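Local coordinates for oxidoreductase, NAD-binding/iron-sulfur cluster-binding protein (Nitratireductor pacificus pht-3B, PDB 6ZY0) that acts as a catabolic reductive dehalogenase that carries cobalamin and two [4Fe-4S] clusters, probably using them to remove halogens from organic substrates, at residues G377-A382 and D522-V527. The protein carries 1 engineered substitution. Residues are numbered along the deposited sequence; the frame is centred on the assembly and turned at random.
Sequences GRNAEA and DLPMSV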
ATOM      1  N   GLY A 377      22.008  15.509  -5.805  1.00 32.10           N
ATOM      2  CA  GLY A 377      20.937  16.166  -5.076  1.00 29.74           C
ATOM      3  C   GLY A 377      19.695  16.342  -5.924  1.00 33.68           C
ATOM      4  O   GLY A 377      18.572  16.137  -5.450  1.00 31.95           O
ATOM      5  N   ARG A 378      19.882  16.706  -7.198  1.00 37.74           N
ATOM      6  CA  ARG A 378      18.749  16.862  -8.106  1.00 36.44           C
ATOM      7  C   ARG A 378      18.158  15.513  -8.482  1.00 33.17           C
ATOM      8  O   ARG A 378      16.937  15.381  -8.612  1.00 39.49           O
ATOM      9  CB  ARG A 378      19.180  17.615  -9.363  1.00 33.89           C
ATOM     10  CG  ARG A 378      19.622  19.039  -9.114  1.00 35.54           C
ATOM     11  CD  ARG A 378      18.451  19.988  -9.198  1.00 40.49           C
ATOM     12  NE  ARG A 378      17.880  20.004 -10.541  1.00 40.64           N
ATOM     13  CZ  ARG A 378      16.844  20.757 -10.896  1.00 35.62           C
ATOM     14  NH1 ARG A 378      16.271  21.554 -10.004  1.00 35.79           N
ATOM     15  NH2 ARG A 378      16.383  20.710 -12.140  1.00 36.60           N
ATOM     16  N   ASN A 379      19.009  14.501  -8.670  1.00 30.90           N
ATOM     17  CA  ASN A 379      18.502  13.171  -8.987  1.00 30.94           C
ATOM     18  C   ASN A 379      17.589  12.661  -7.879  1.00 33.50           C
ATOM     19  O   ASN A 379      16.524  12.094  -8.154  1.00 32.30           O
ATOM     20  CB  ASN A 379      19.665  12.206  -9.220  1.00 28.22           C
ATOM     21  CG  ASN A 379      20.479  12.560 -10.452  1.00 28.22           C
ATOM     22  OD1 ASN A 379      20.150  13.499 -11.183  1.00 30.55           O
ATOM     23  ND2 ASN A 379      21.562  11.827 -10.675  1.00 26.44           N
ATOM     24  N   ALA A 380      17.982  12.874  -6.618  1.00 33.22           N
ATOM     25  CA  ALA A 380      17.140  12.471  -5.495  1.00 26.95           C
ATOM     26  C   ALA A 380      15.778  13.145  -5.562  1.00 28.06           C
ATOM     27  O   ALA A 380      14.741  12.497  -5.380  1.00 32.08           O
ATOM     28  CB  ALA A 380      17.836  12.796  -4.173  1.00 26.03           C
ATOM     29  N   GLU A 381      15.761  14.455  -5.825  1.00 27.40           N
ATOM     30  CA  GLU A 381      14.496  15.173  -5.925  1.00 24.52           C
ATOM     31  C   GLU A 381      13.651  14.639  -7.073  1.00 28.30           C
ATOM     32  O   GLU A 381      12.423  14.538  -6.960  1.00 29.51           O
ATOM     33  CB  GLU A 381      14.759  16.662  -6.109  1.00 27.14           C
ATOM     34  CG  GLU A 381      15.537  17.298  -4.978  1.00 29.65           C
ATOM     35  CD  GLU A 381      15.758  18.782  -5.194  1.00 33.55           C
ATOM     36  OE1 GLU A 381      15.720  19.227  -6.365  1.00 30.46           O
ATOM     37  OE2 GLU A 381      15.975  19.498  -4.191  1.00 30.19           O
ATOM     38  N   ALA A 382      14.295  14.285  -8.187  1.00 28.48           N
ATOM     39  CA  ALA A 382      13.554  13.782  -9.339  1.00 27.89           C
ATOM     40  C   ALA A 382      12.979  12.401  -9.063  1.00 25.89           C
ATOM     41  O   ALA A 382      11.838  12.115  -9.435  1.00 28.49           O
ATOM     42  CB  ALA A 382      14.457  13.753 -10.570  1.00 28.41           C
ATOM     43  N   ASP A 522      21.900   1.938  -9.433  1.00 32.36           N
ATOM     44  CA  ASP A 522      23.191   2.615  -9.426  1.00 29.10           C
ATOM     45  C   ASP A 522      23.080   4.113  -9.681  1.00 30.67           C
ATOM     46  O   ASP A 522      24.088   4.819  -9.555  1.00 35.17           O
ATOM     47  CB  ASP A 522      24.126   2.001 -10.477  1.00 27.03           C
ATOM     48  CG  ASP A 522      24.489   0.560 -10.174  1.00 33.72           C
ATOM     49  OD1 ASP A 522      24.689   0.234  -8.980  1.00 35.78           O
ATOM     50  OD2 ASP A 522      24.578  -0.246 -11.131  1.00 30.69           O
ATOM     51  N   LEU A 523      21.897   4.612 -10.042  1.00 30.12           N
ATOM     52  CA  LEU A 523      21.719   6.032 -10.305  1.00 29.79           C
ATOM     53  C   LEU A 523      22.193   6.848  -9.106  1.00 30.05           C
ATOM     54  O   LEU A 523      21.714   6.624  -7.985  1.00 34.01           O
ATOM     55  CB  LEU A 523      20.260   6.360 -10.611  1.00 28.61           C
ATOM     56  CG  LEU A 523      20.031   7.854 -10.857  1.00 24.65           C
ATOM     57  CD1 LEU A 523      20.637   8.267 -12.188  1.00 26.11           C
ATOM     58  CD2 LEU A 523      18.558   8.210 -10.811  1.00 23.81           C
ATOM     59  N   PRO A 524      23.127   7.779  -9.290  1.00 31.52           N
ATOM     60  CA  PRO A 524      23.682   8.511  -8.143  1.00 29.16           C
ATOM     61  C   PRO A 524      22.674   9.490  -7.567  1.00 28.65           C
ATOM     62  O   PRO A 524      22.096  10.308  -8.287  1.00 28.44           O
ATOM     63  CB  PRO A 524      24.890   9.241  -8.741  1.00 31.04           C
ATOM     64  CG  PRO A 524      25.222   8.467  -9.990  1.00 26.24           C
ATOM     65  CD  PRO A 524      23.900   8.012 -10.520  1.00 30.37           C
ATOM     66  N   MET A 525      22.490   9.425  -6.254  1.00 27.89           N
ATOM     67  CA  MET A 525      21.461  10.202  -5.582  1.00 27.09           C
ATOM     68  C   MET A 525      21.965  10.554  -4.195  1.00 27.20           C
ATOM     69  O   MET A 525      22.565   9.707  -3.532  1.00 31.20           O
ATOM     70  CB  MET A 525      20.185   9.375  -5.457  1.00 24.74           C
ATOM     71  CG  MET A 525      19.582   8.942  -6.759  1.00 26.89           C
ATOM     72  SD  MET A 525      18.179   7.908  -6.378  1.00 25.52           S
ATOM     73  CE  MET A 525      19.074   6.480  -5.797  1.00 19.05           C
ATOM     74  N   SER A 526      21.709  11.781  -3.745  1.00 26.11           N
ATOM     75  CA  SER A 526      21.967  12.123  -2.349  1.00 27.09           C
ATOM     76  C   SER A 526      21.059  11.303  -1.438  1.00 27.62           C
ATOM     77  O   SER A 526      19.853  11.208  -1.674  1.00 31.22           O
ATOM     78  CB  SER A 526      21.731  13.612  -2.120  1.00 25.86           C
ATOM     79  OG  SER A 526      22.504  14.379  -3.025  1.00 36.59           O
ATOM     80  N   VAL A 527      21.637  10.702  -0.393  1.00 28.51           N
ATOM     81  CA  VAL A 527      20.867   9.835   0.494  1.00 26.39           C
ATOM     82  C   VAL A 527      20.254  10.654   1.618  1.00 28.32           C
ATOM     83  O   VAL A 527      20.794  11.678   2.051  1.00 33.35           O
ATOM     84  CB  VAL A 527      21.733   8.694   1.063  1.00 25.16           C
ATOM     85  CG1 VAL A 527      22.198   7.782  -0.049  1.00 27.86           C
ATOM     86  CG2 VAL A 527      22.904   9.260   1.834  1.00 27.38           C
TER
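Asn379, in the first turn of helix 376-390, reaches over to the extended loop 522-527 and fastens it through the carbonyl of Pro524. Starting at its root, CB lies 3.2 Å from Pro524 O and packs against Met525 CG at 4.1 Å. CG follows, 3.5 Å from the same Pro524 O; its place beside the backbone N and anti to the carbonyl carbon (chi1 -66°) brings ND2 within bonding distance of that oxygen. At the tip, ND2 donates to Pro524 O over 2.9 Å, a fairly straight bond (153° at the hydrogen) that lies in the carbonyl plane and close to the plane of the amide itself. The same ND2 also meets Leu523 CD1 at 4.0 Å and gives a second hydrogen bond to Leu373 O, so two carbonyls fix the rotation of this buried amide. A leucine here would probably leave Pro524 O and Leu373 O without their shared donor and hold the loop less firmly at Pro524. One residue on, Ala380 CB fits against the loop backbone, 3.6 Å from Ser526 O and 4.3 Å from Met525 CB. Met525 leads its end away from residues 377-382, onto Ile383 further along the helix, while a backbone hydrogen bond joins Ser526 to Pro376. Far from the cofactors, this is plain helix-to-loop packing, an asparagine tying helix 376-390 to the loop that follows strand 514-521, beside the antiparallel sheet whose strand 394-399 meets Ala380 through Ile397.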